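Local coordinates for ribosomal RNA small subunit methyltransferase E (Thermotoga maritima, PDB 1Z85), which probably methylates N3 of a single uridine in the 16S RNA of the assembled 30S ribosomal subunit, using S-adenosyl-L-methionine as methyl donor, at residues 52-60 / 71-80; 98-109 / 216-225. One frame throughout, in Å; residues are numbered along the deposited sequence.

Contact 1: 52-60 / 71-80; sequences GNGFSYTCI and AKIVKVEEKE
A β hairpin with a classic β bulge joins strands 55-60 and 71-78 in the PUA-like part of the protein, and it illustrates how one carbonyl can absorb an extra residue. Thr58 O accepts from both Val74 N (2.7 Å) and Lys75 N (3.2 Å), so two residues face Thr58 and the register shifts by one. On the Glu78 side of the bulge, Ser56 pairs with Glu77 and Thr58 with Lys75 through two-way backbone bonds. Just before strand 55-60 begins, and as strand 71-78 runs out, Gly54 O is again gripped twice, by Lys79 N and, on a lone pair, by Glu80 N.

One face of the hairpin is largely apolar. Val76 divides its two methyls between neighbouring aromatics: CG2 lies 3.6 Å from Tyr57 CD2, while CG1 reaches Phe55 CD2 at 3.8 Å. The split follows from Val76 chi1 (-177°), which sets CG1 anti to the backbone N. Phe55 CE2 also meets Glu78 CB at 3.6 Å, the ring and carboxylate planes being 12° apart. Tyr57 OH hydrogen-bonds to Asp51. Beyond the bulge, Cys59 CB touches Ala71 CB.

The other face is more polar. A water bonded to Thr58 OG1 at 2.9 Å lies 3.0 Å from Glu77 OE1 and can donate to it, among competing acceptors; Glu77 OE2 forms a weakly bonded salt bridge with Lys79 NZ. Ser56 OG turns to Glu48. The whole is a classic bulge in an antiparallel hairpin, a feature that commonly accentuates strand twist, here within the mixed sheet of the PUA-like part.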
loop_
_atom_site.group_PDB
_atom_site.type_symbol
_atom_site.label_atom_id
_atom_site.label_comp_id
_atom_site.label_asym_id
_atom_site.label_seq_id
_atom_site.Cartn_x
_atom_site.Cartn_y
_atom_site.Cartn_z
ATOM N N GLY B 52 -19.986 16.474 2.494
ATOM C CA GLY B 52 -19.699 15.163 3.068
ATOM C C GLY B 52 -20.882 14.237 3.284
ATOM O O GLY B 52 -20.728 13.158 3.872
ATOM N N ASN B 53 -22.074 14.620 2.829
ATOM C CA ASN B 53 -23.232 13.709 2.861
ATOM C C ASN B 53 -23.725 13.355 1.474
ATOM O O ASN B 53 -24.879 12.997 1.290
ATOM C CB ASN B 53 -24.370 14.279 3.692
ATOM C CG ASN B 53 -23.894 14.833 5.006
ATOM O OD1 ASN B 53 -24.196 15.981 5.340
ATOM N ND2 ASN B 53 -23.114 14.033 5.758
ATOM N N GLY B 54 -22.832 13.414 0.501
ATOM C CA GLY B 54 -23.151 12.968 -0.856
ATOM C C GLY B 54 -23.461 14.067 -1.850
ATOM O O GLY B 54 -23.655 13.794 -3.058
ATOM N N PHE B 55 -23.497 15.312 -1.386
ATOM C CA PHE B 55 -23.854 16.378 -2.295
ATOM C C PHE B 55 -22.663 17.166 -2.764
ATOM O O PHE B 55 -21.641 17.301 -2.056
ATOM C CB PHE B 55 -24.937 17.274 -1.691
ATOM C CG PHE B 55 -26.245 16.560 -1.502
ATOM C CD1 PHE B 55 -26.463 15.782 -0.366
ATOM C CD2 PHE B 55 -27.224 16.626 -2.466
ATOM C CE1 PHE B 55 -27.643 15.098 -0.178
ATOM C CE2 PHE B 55 -28.424 15.947 -2.284
ATOM C CZ PHE B 55 -28.625 15.169 -1.127
ATOM N N SER B 56 -22.805 17.634 -4.001
ATOM C CA SER B 56 -21.851 18.529 -4.627
ATOM C C SER B 56 -22.517 19.904 -4.825
ATOM O O SER B 56 -23.677 19.986 -5.254
ATOM C CB SER B 56 -21.389 17.935 -5.969
ATOM O OG SER B 56 -20.568 18.837 -6.683
ATOM N N TYR B 57 -21.782 20.973 -4.514
ATOM C CA TYR B 57 -22.265 22.333 -4.727
ATOM C C TYR B 57 -21.299 23.116 -5.626
ATOM O O TYR B 57 -20.094 23.187 -5.379
ATOM C CB TYR B 57 -22.464 23.069 -3.393
ATOM C CG TYR B 57 -23.321 22.303 -2.406
ATOM C CD1 TYR B 57 -22.756 21.336 -1.562
ATOM C CD2 TYR B 57 -24.695 22.516 -2.330
ATOM C CE1 TYR B 57 -23.545 20.613 -0.667
ATOM C CE2 TYR B 57 -25.497 21.801 -1.422
ATOM C CZ TYR B 57 -24.919 20.856 -0.604
ATOM O OH TYR B 57 -25.690 20.153 0.283
ATOM N N THR B 58 -21.834 23.677 -6.694
ATOM C CA THR B 58 -21.088 24.590 -7.524
ATOM C C THR B 58 -21.475 25.962 -7.026
ATOM O O THR B 58 -22.665 26.280 -6.938
ATOM C CB THR B 58 -21.448 24.396 -8.982
ATOM O OG1 THR B 58 -21.221 23.019 -9.328
ATOM C CG2 THR B 58 -20.623 25.323 -9.892
ATOM N N CYS B 59 -20.462 26.740 -6.652
ATOM C CA CYS B 59 -20.654 28.002 -5.939
ATOM C C CYS B 59 -19.774 29.134 -6.488
ATOM O O CYS B 59 -18.750 28.898 -7.137
ATOM C CB CYS B 59 -20.350 27.839 -4.436
ATOM S SG CYS B 59 -20.997 26.355 -3.636
ATOM N N ILE B 60 -20.206 30.363 -6.225
ATOM C CA ILE B 60 -19.396 31.549 -6.472
ATOM C C ILE B 60 -18.896 32.086 -5.127
ATOM O O ILE B 60 -19.686 32.413 -4.244
ATOM C CB ILE B 60 -20.187 32.639 -7.219
ATOM C CG1 ILE B 60 -20.902 32.029 -8.436
ATOM C CG2 ILE B 60 -19.239 33.789 -7.607
ATOM C CD1 ILE B 60 -21.426 33.044 -9.461
ATOM N N ALA B 71 -19.585 31.022 0.083
ATOM C CA ALA B 71 -19.797 31.054 -1.350
ATOM C C ALA B 71 -21.266 30.823 -1.612
ATOM O O ALA B 71 -21.914 30.079 -0.875
ATOM C CB ALA B 71 -18.946 29.985 -2.039
ATOM N N LYS B 72 -21.784 31.466 -2.656
ATOM C CA LYS B 72 -23.183 31.343 -3.010
ATOM C C LYS B 72 -23.338 30.080 -3.872
ATOM O O LYS B 72 -22.558 29.853 -4.814
ATOM C CB LYS B 72 -23.625 32.595 -3.785
ATOM C CG LYS B 72 -25.115 32.823 -3.800
ATOM C CD LYS B 72 -25.446 34.318 -4.002
ATOM C CE LYS B 72 -26.938 34.564 -4.052
ATOM N NZ LYS B 72 -27.578 33.470 -4.824
ATOM N N ILE B 73 -24.330 29.256 -3.538
ATOM C CA ILE B 73 -24.654 28.041 -4.329
ATOM C C ILE B 73 -25.359 28.431 -5.665
ATOM O O ILE B 73 -26.269 29.254 -5.645
ATOM C CB ILE B 73 -25.626 27.077 -3.551
ATOM C CG1 ILE B 73 -25.037 26.696 -2.198
ATOM C CG2 ILE B 73 -25.978 25.853 -4.400
ATOM C CD1 ILE B 73 -26.059 26.240 -1.182
ATOM N N VAL B 74 -24.881 27.854 -6.780
ATOM C CA VAL B 74 -25.516 27.948 -8.106
ATOM C C VAL B 74 -26.213 26.627 -8.402
ATOM O O VAL B 74 -27.374 26.610 -8.777
ATOM C CB VAL B 74 -24.464 28.171 -9.241
ATOM C CG1 VAL B 74 -25.123 28.164 -10.636
ATOM C CG2 VAL B 74 -23.679 29.444 -9.018
ATOM N N LYS B 75 -25.490 25.518 -8.220
ATOM C CA LYS B 75 -25.987 24.208 -8.630
ATOM C C LYS B 75 -25.688 23.198 -7.539
ATOM O O LYS B 75 -24.657 23.285 -6.852
ATOM C CB LYS B 75 -25.356 23.799 -9.977
ATOM C CG LYS B 75 -26.022 22.605 -10.690
ATOM C CD LYS B 75 -25.361 22.302 -12.041
ATOM C CE LYS B 75 -25.728 20.902 -12.584
ATOM N NZ LYS B 75 -26.927 20.915 -13.465
ATOM N N VAL B 76 -26.624 22.277 -7.338
ATOM C CA VAL B 76 -26.436 21.131 -6.441
ATOM C C VAL B 76 -26.630 19.875 -7.266
ATOM O O VAL B 76 -27.560 19.800 -8.098
ATOM C CB VAL B 76 -27.484 21.093 -5.309
ATOM C CG1 VAL B 76 -27.201 19.921 -4.337
ATOM C CG2 VAL B 76 -27.536 22.429 -4.573
ATOM N N GLU B 77 -25.756 18.902 -7.064
ATOM C CA GLU B 77 -25.977 17.554 -7.570
ATOM C C GLU B 77 -25.750 16.592 -6.416
ATOM O O GLU B 77 -24.731 16.681 -5.732
ATOM C CB GLU B 77 -24.991 17.196 -8.692
ATOM C CG GLU B 77 -24.971 18.130 -9.893
ATOM C CD GLU B 77 -23.610 18.123 -10.596
ATOM O OE1 GLU B 77 -22.709 18.870 -10.136
ATOM O OE2 GLU B 77 -23.453 17.371 -11.601
ATOM N N GLU B 78 -26.711 15.698 -6.198
ATOM C CA GLU B 78 -26.514 14.514 -5.370
ATOM C C GLU B 78 -25.548 13.583 -6.106
ATOM O O GLU B 78 -25.835 13.118 -7.220
ATOM C CB GLU B 78 -27.835 13.800 -5.137
ATOM C CG GLU B 78 -27.738 12.587 -4.223
ATOM C CD GLU B 78 -29.087 11.924 -3.997
ATOM O OE1 GLU B 78 -29.888 11.860 -4.963
ATOM O OE2 GLU B 78 -29.335 11.470 -2.854
ATOM N N LYS B 79 -24.400 13.325 -5.487
ATOM C CA LYS B 79 -23.319 12.583 -6.127
ATOM C C LYS B 79 -23.218 11.137 -5.622
ATOM O O LYS B 79 -22.800 10.273 -6.359
ATOM C CB LYS B 79 -21.991 13.333 -5.916
ATOM C CG LYS B 79 -21.142 13.537 -7.183
ATOM C CD LYS B 79 -21.503 14.788 -7.975
ATOM C CE LYS B 79 -20.692 14.832 -9.261
ATOM N NZ LYS B 79 -20.895 16.075 -10.061
ATOM N N GLU B 80 -23.586 10.879 -4.368
ATOM C CA GLU B 80 -23.488 9.530 -3.776
ATOM C C GLU B 80 -24.638 9.359 -2.795
ATOM O O GLU B 80 -24.921 10.293 -2.012
ATOM C CB GLU B 80 -22.152 9.335 -3.018
ATOM C CG GLU B 80 -20.890 9.090 -3.903
ATOM C CD GLU B 80 -19.541 9.326 -3.160
ATOM O OE1 GLU B 80 -19.423 8.848 -1.994
ATOM O OE2 GLU B 80 -18.614 9.971 -3.766
HETATM O O HOH W 1 -26.642 11.323 -0.019
HETATM O O HOH W 2 -23.062 21.096 -8.231
#

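Contact 2: 98-109 / 216-225; sequences RTRFLIEKCVEL and FETAAILTVG
Phe216 opens the helix 216-225 by lying beneath the guanidinium of Arg98, a cation-pi stack between two neighbouring helices of the SPOUT methyltransferase domain, whose α/β knot fold sets such helices against a parallel sheet. Arg98 CZ sits 3.9 Å from the centroid of the Phe216 ring, with the planes 23° apart. The bend in the arginine chain at chi3 (80°) lets CG and the guanidinium both rest on this ring. At the ring's edge comes Leu102 CG, 3.9 Å from Phe216 CZ.

Glu217 follows, spread over one face of Phe101: its CG stands 3.7 Å from the ring centroid in a CH-pi contact, and the carboxylate runs nearly parallel to the ring. Lys105 CD, from Phe101's own helix, lies over the opposite face toward the rim. Phe101 is a knob seated among Phe216, Glu217, Ala220 and Ile221. Thr218 OG1 bonds to Glu108 OE2 of the second subunit. Ala220 CB meets Leu102 CD2, and Ile221 CD1 approaches the edge of Phe101, 3.7 Å from its CZ. Ile221 also packs on Ile221 of the second subunit; the helix pair therefore borders the dimer interface.

Further along, with the two axes inclined at 28°, Val224 and Gly225 receive the side chain of Leu109, the first residue past its helix. Leu109 CD1 lies 3.8 Å from Val224 CG1 and equally 3.8 Å from Gly225 N.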
loop_
_atom_site.group_PDB
_atom_site.type_symbol
_atom_site.label_atom_id
_atom_site.label_comp_id
_atom_site.label_asym_id
_atom_site.label_seq_id
_atom_site.Cartn_x
_atom_site.Cartn_y
_atom_site.Cartn_z
ATOM N N ARG B 98 0.221 5.104 12.423
ATOM C CA ARG B 98 -0.518 3.913 11.986
ATOM C C ARG B 98 -1.988 4.259 11.852
ATOM O O ARG B 98 -2.602 3.874 10.876
ATOM C CB ARG B 98 -0.367 2.777 12.982
ATOM C CG ARG B 98 0.972 2.111 12.888
ATOM C CD ARG B 98 1.274 1.232 14.096
ATOM N NE ARG B 98 0.619 -0.067 14.023
ATOM C CZ ARG B 98 1.178 -1.177 13.546
ATOM N NH1 ARG B 98 2.400 -1.185 13.005
ATOM N NH2 ARG B 98 0.476 -2.283 13.581
ATOM N N THR B 99 -2.547 4.940 12.870
ATOM C CA THR B 99 -3.976 5.311 12.909
ATOM C C THR B 99 -4.341 6.222 11.762
ATOM O O THR B 99 -5.323 6.017 11.142
ATOM C CB THR B 99 -4.343 5.941 14.258
ATOM O OG1 THR B 99 -3.936 5.068 15.314
ATOM C CG2 THR B 99 -5.828 6.099 14.417
ATOM N N ARG B 100 -3.530 7.223 11.463
ATOM C CA ARG B 100 -3.840 8.140 10.390
ATOM C C ARG B 100 -3.877 7.392 9.060
ATOM O O ARG B 100 -4.770 7.588 8.257
ATOM C CB ARG B 100 -2.785 9.256 10.366
ATOM C CG ARG B 100 -3.000 10.309 9.282
ATOM C CD ARG B 100 -1.688 11.135 9.125
ATOM N NE ARG B 100 -1.490 11.913 7.903
ATOM C CZ ARG B 100 -2.223 12.950 7.459
ATOM N NH1 ARG B 100 -3.338 13.346 8.078
ATOM N NH2 ARG B 100 -1.845 13.572 6.326
ATOM N N PHE B 101 -2.883 6.529 8.848
ATOM C CA PHE B 101 -2.783 5.644 7.669
ATOM C C PHE B 101 -4.013 4.776 7.467
ATOM O O PHE B 101 -4.577 4.732 6.375
ATOM C CB PHE B 101 -1.515 4.752 7.744
ATOM C CG PHE B 101 -1.440 3.734 6.651
ATOM C CD1 PHE B 101 -0.999 4.090 5.386
ATOM C CD2 PHE B 101 -1.869 2.440 6.863
ATOM C CE1 PHE B 101 -0.987 3.138 4.341
ATOM C CE2 PHE B 101 -1.881 1.515 5.859
ATOM C CZ PHE B 101 -1.451 1.842 4.587
ATOM N N LEU B 102 -4.471 4.126 8.535
ATOM C CA LEU B 102 -5.604 3.240 8.418
ATOM C C LEU B 102 -6.884 3.987 8.087
ATOM O O LEU B 102 -7.655 3.552 7.238
ATOM C CB LEU B 102 -5.814 2.417 9.674
ATOM C CG LEU B 102 -4.749 1.364 9.997
ATOM C CD1 LEU B 102 -5.006 0.790 11.406
ATOM C CD2 LEU B 102 -4.785 0.266 8.950
ATOM N N ILE B 103 -7.132 5.094 8.784
ATOM C CA ILE B 103 -8.223 5.974 8.437
ATOM C C ILE B 103 -8.191 6.467 6.980
ATOM O O ILE B 103 -9.220 6.521 6.319
ATOM C CB ILE B 103 -8.180 7.237 9.295
ATOM C CG1 ILE B 103 -8.335 6.903 10.786
ATOM C CG2 ILE B 103 -9.282 8.197 8.892
ATOM C CD1 ILE B 103 -7.934 8.080 11.687
ATOM N N GLU B 104 -7.023 6.853 6.495
ATOM C CA GLU B 104 -6.895 7.359 5.106
ATOM C C GLU B 104 -7.256 6.301 4.095
ATOM O O GLU B 104 -7.942 6.548 3.084
ATOM C CB GLU B 104 -5.480 7.894 4.864
ATOM C CG GLU B 104 -5.286 9.358 5.367
ATOM C CD GLU B 104 -3.831 9.935 5.328
ATOM O OE1 GLU B 104 -2.863 9.285 4.838
ATOM O OE2 GLU B 104 -3.686 11.066 5.863
ATOM N N LYS B 105 -6.780 5.101 4.365
ATOM C CA LYS B 105 -7.086 3.909 3.544
ATOM C C LYS B 105 -8.505 3.520 3.587
ATOM O O LYS B 105 -9.058 3.104 2.578
ATOM C CB LYS B 105 -6.213 2.738 3.979
ATOM C CG LYS B 105 -4.836 2.689 3.271
ATOM C CD LYS B 105 -4.238 4.074 3.079
ATOM C CE LYS B 105 -3.546 4.233 1.777
ATOM N NZ LYS B 105 -3.248 5.689 1.467
ATOM N N CYS B 106 -9.133 3.635 4.742
ATOM C CA CYS B 106 -10.586 3.425 4.817
ATOM C C CYS B 106 -11.408 4.366 3.929
ATOM O O CYS B 106 -12.383 3.956 3.303
ATOM C CB CYS B 106 -11.069 3.601 6.250
ATOM S SG CYS B 106 -10.721 2.219 7.336
ATOM N N VAL B 107 -11.049 5.643 3.884
ATOM C CA VAL B 107 -11.697 6.579 2.930
ATOM C C VAL B 107 -11.465 6.112 1.528
ATOM O O VAL B 107 -12.378 5.999 0.721
ATOM C CB VAL B 107 -11.124 8.032 3.053
ATOM C CG1 VAL B 107 -11.759 8.978 2.068
ATOM C CG2 VAL B 107 -11.280 8.565 4.467
ATOM N N GLU B 108 -10.211 5.854 1.231
ATOM C CA GLU B 108 -9.798 5.475 -0.083
ATOM C C GLU B 108 -10.464 4.243 -0.660
ATOM O O GLU B 108 -10.766 4.201 -1.836
ATOM C CB GLU B 108 -8.287 5.215 -0.071
ATOM C CG GLU B 108 -7.658 5.645 -1.284
ATOM C CD GLU B 108 -6.206 5.241 -1.387
ATOM O OE1 GLU B 108 -5.499 5.235 -0.361
ATOM O OE2 GLU B 108 -5.805 4.951 -2.530
ATOM N N LEU B 109 -10.631 3.236 0.175
ATOM C CA LEU B 109 -11.118 1.915 -0.203
ATOM C C LEU B 109 -12.614 1.729 -0.032
ATOM O O LEU B 109 -13.116 0.587 0.004
ATOM C CB LEU B 109 -10.391 0.822 0.621
ATOM C CG LEU B 109 -8.867 0.789 0.366
ATOM C CD1 LEU B 109 -8.142 -0.126 1.318
ATOM C CD2 LEU B 109 -8.593 0.385 -1.073
ATOM N N PHE B 216 2.973 -4.140 7.735
ATOM C CA PHE B 216 1.690 -3.590 8.206
ATOM C C PHE B 216 0.899 -2.867 7.093
ATOM O O PHE B 216 -0.245 -3.187 6.846
ATOM C CB PHE B 216 1.978 -2.665 9.405
ATOM C CG PHE B 216 0.925 -1.642 9.677
ATOM C CD1 PHE B 216 -0.262 -1.998 10.273
ATOM C CD2 PHE B 216 1.132 -0.301 9.308
ATOM C CE1 PHE B 216 -1.257 -1.052 10.474
ATOM C CE2 PHE B 216 0.157 0.656 9.512
ATOM C CZ PHE B 216 -1.037 0.287 10.102
ATOM N N GLU B 217 1.498 -1.876 6.442
ATOM C CA GLU B 217 0.756 -1.058 5.476
ATOM C C GLU B 217 0.291 -1.868 4.282
ATOM O O GLU B 217 -0.793 -1.651 3.738
ATOM C CB GLU B 217 1.602 0.134 5.027
ATOM C CG GLU B 217 1.837 1.224 6.125
ATOM C CD GLU B 217 2.421 2.560 5.573
ATOM O OE1 GLU B 217 2.686 2.673 4.325
ATOM O OE2 GLU B 217 2.578 3.509 6.402
ATOM N N THR B 218 1.100 -2.833 3.877
ATOM C CA THR B 218 0.748 -3.719 2.752
ATOM C C THR B 218 -0.376 -4.698 3.100
ATOM O O THR B 218 -1.358 -4.846 2.343
ATOM C CB THR B 218 2.012 -4.440 2.258
ATOM O OG1 THR B 218 2.977 -3.459 1.894
ATOM C CG2 THR B 218 1.745 -5.291 1.039
ATOM N N ALA B 219 -0.249 -5.377 4.233
ATOM C CA ALA B 219 -1.313 -6.281 4.703
ATOM C C ALA B 219 -2.674 -5.598 4.834
ATOM O O ALA B 219 -3.704 -6.205 4.543
ATOM C CB ALA B 219 -0.957 -6.867 6.050
ATOM N N ALA B 220 -2.688 -4.371 5.365
ATOM C CA ALA B 220 -3.939 -3.640 5.568
ATOM C C ALA B 220 -4.597 -3.228 4.254
ATOM O O ALA B 220 -5.798 -3.322 4.091
ATOM C CB ALA B 220 -3.668 -2.434 6.378
ATOM N N ILE B 221 -3.782 -2.786 3.304
ATOM C CA ILE B 221 -4.293 -2.411 1.980
ATOM C C ILE B 221 -4.801 -3.611 1.258
ATOM O O ILE B 221 -5.866 -3.593 0.650
ATOM C CB ILE B 221 -3.167 -1.713 1.147
ATOM C CG1 ILE B 221 -2.950 -0.281 1.694
ATOM C CG2 ILE B 221 -3.492 -1.726 -0.308
ATOM C CD1 ILE B 221 -1.715 0.427 1.197
ATOM N N LEU B 222 -4.004 -4.670 1.274
ATOM C CA LEU B 222 -4.371 -5.875 0.568
ATOM C C LEU B 222 -5.644 -6.502 1.150
ATOM O O LEU B 222 -6.545 -6.945 0.426
ATOM C CB LEU B 222 -3.206 -6.841 0.611
ATOM C CG LEU B 222 -3.264 -7.968 -0.377
ATOM C CD1 LEU B 222 -3.286 -7.416 -1.802
ATOM C CD2 LEU B 222 -2.063 -8.859 -0.084
ATOM N N THR B 223 -5.735 -6.525 2.460
ATOM C CA THR B 223 -6.887 -7.159 3.127
ATOM C C THR B 223 -8.171 -6.391 2.931
ATOM O O THR B 223 -9.155 -6.931 2.456
ATOM C CB THR B 223 -6.591 -7.339 4.617
ATOM O OG1 THR B 223 -5.462 -8.202 4.753
ATOM C CG2 THR B 223 -7.776 -7.941 5.331
ATOM N N VAL B 224 -8.170 -5.126 3.313
ATOM C CA VAL B 224 -9.370 -4.307 3.213
ATOM C C VAL B 224 -9.681 -4.039 1.760
ATOM O O VAL B 224 -10.833 -3.964 1.351
ATOM C CB VAL B 224 -9.149 -2.978 3.960
ATOM C CG1 VAL B 224 -10.352 -2.022 3.800
ATOM C CG2 VAL B 224 -8.854 -3.243 5.401
ATOM N N GLY B 225 -8.648 -3.875 0.964
ATOM C CA GLY B 225 -8.811 -3.611 -0.466
ATOM C C GLY B 225 -9.356 -4.749 -1.286
ATOM O O GLY B 225 -10.168 -4.530 -2.196
#

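The two contacts show how a modular enzyme divides its architecture. Contact 1 comes first along the chain and closes before contact 2 opens; their centres are 29 Å apart, and their nearest atoms, about 8 Å apart, do not touch. They share no sheet or helix: contact 1 is a hairpin of the mixed sheet in the PUA-like part, whereas contact 2 pairs helices 96-108 and 216-230 in the SPOUT part, bringing together residues more than a hundred positions apart. Arg144 approaches both, hydrogen-bonding to Val107 O and touching Glu80, while its neighbour Tyr145 bonds to Glu80 in contact 1. Contact 2 alone reaches the second subunit, consistent with dimerisation through the methyltransferase domain.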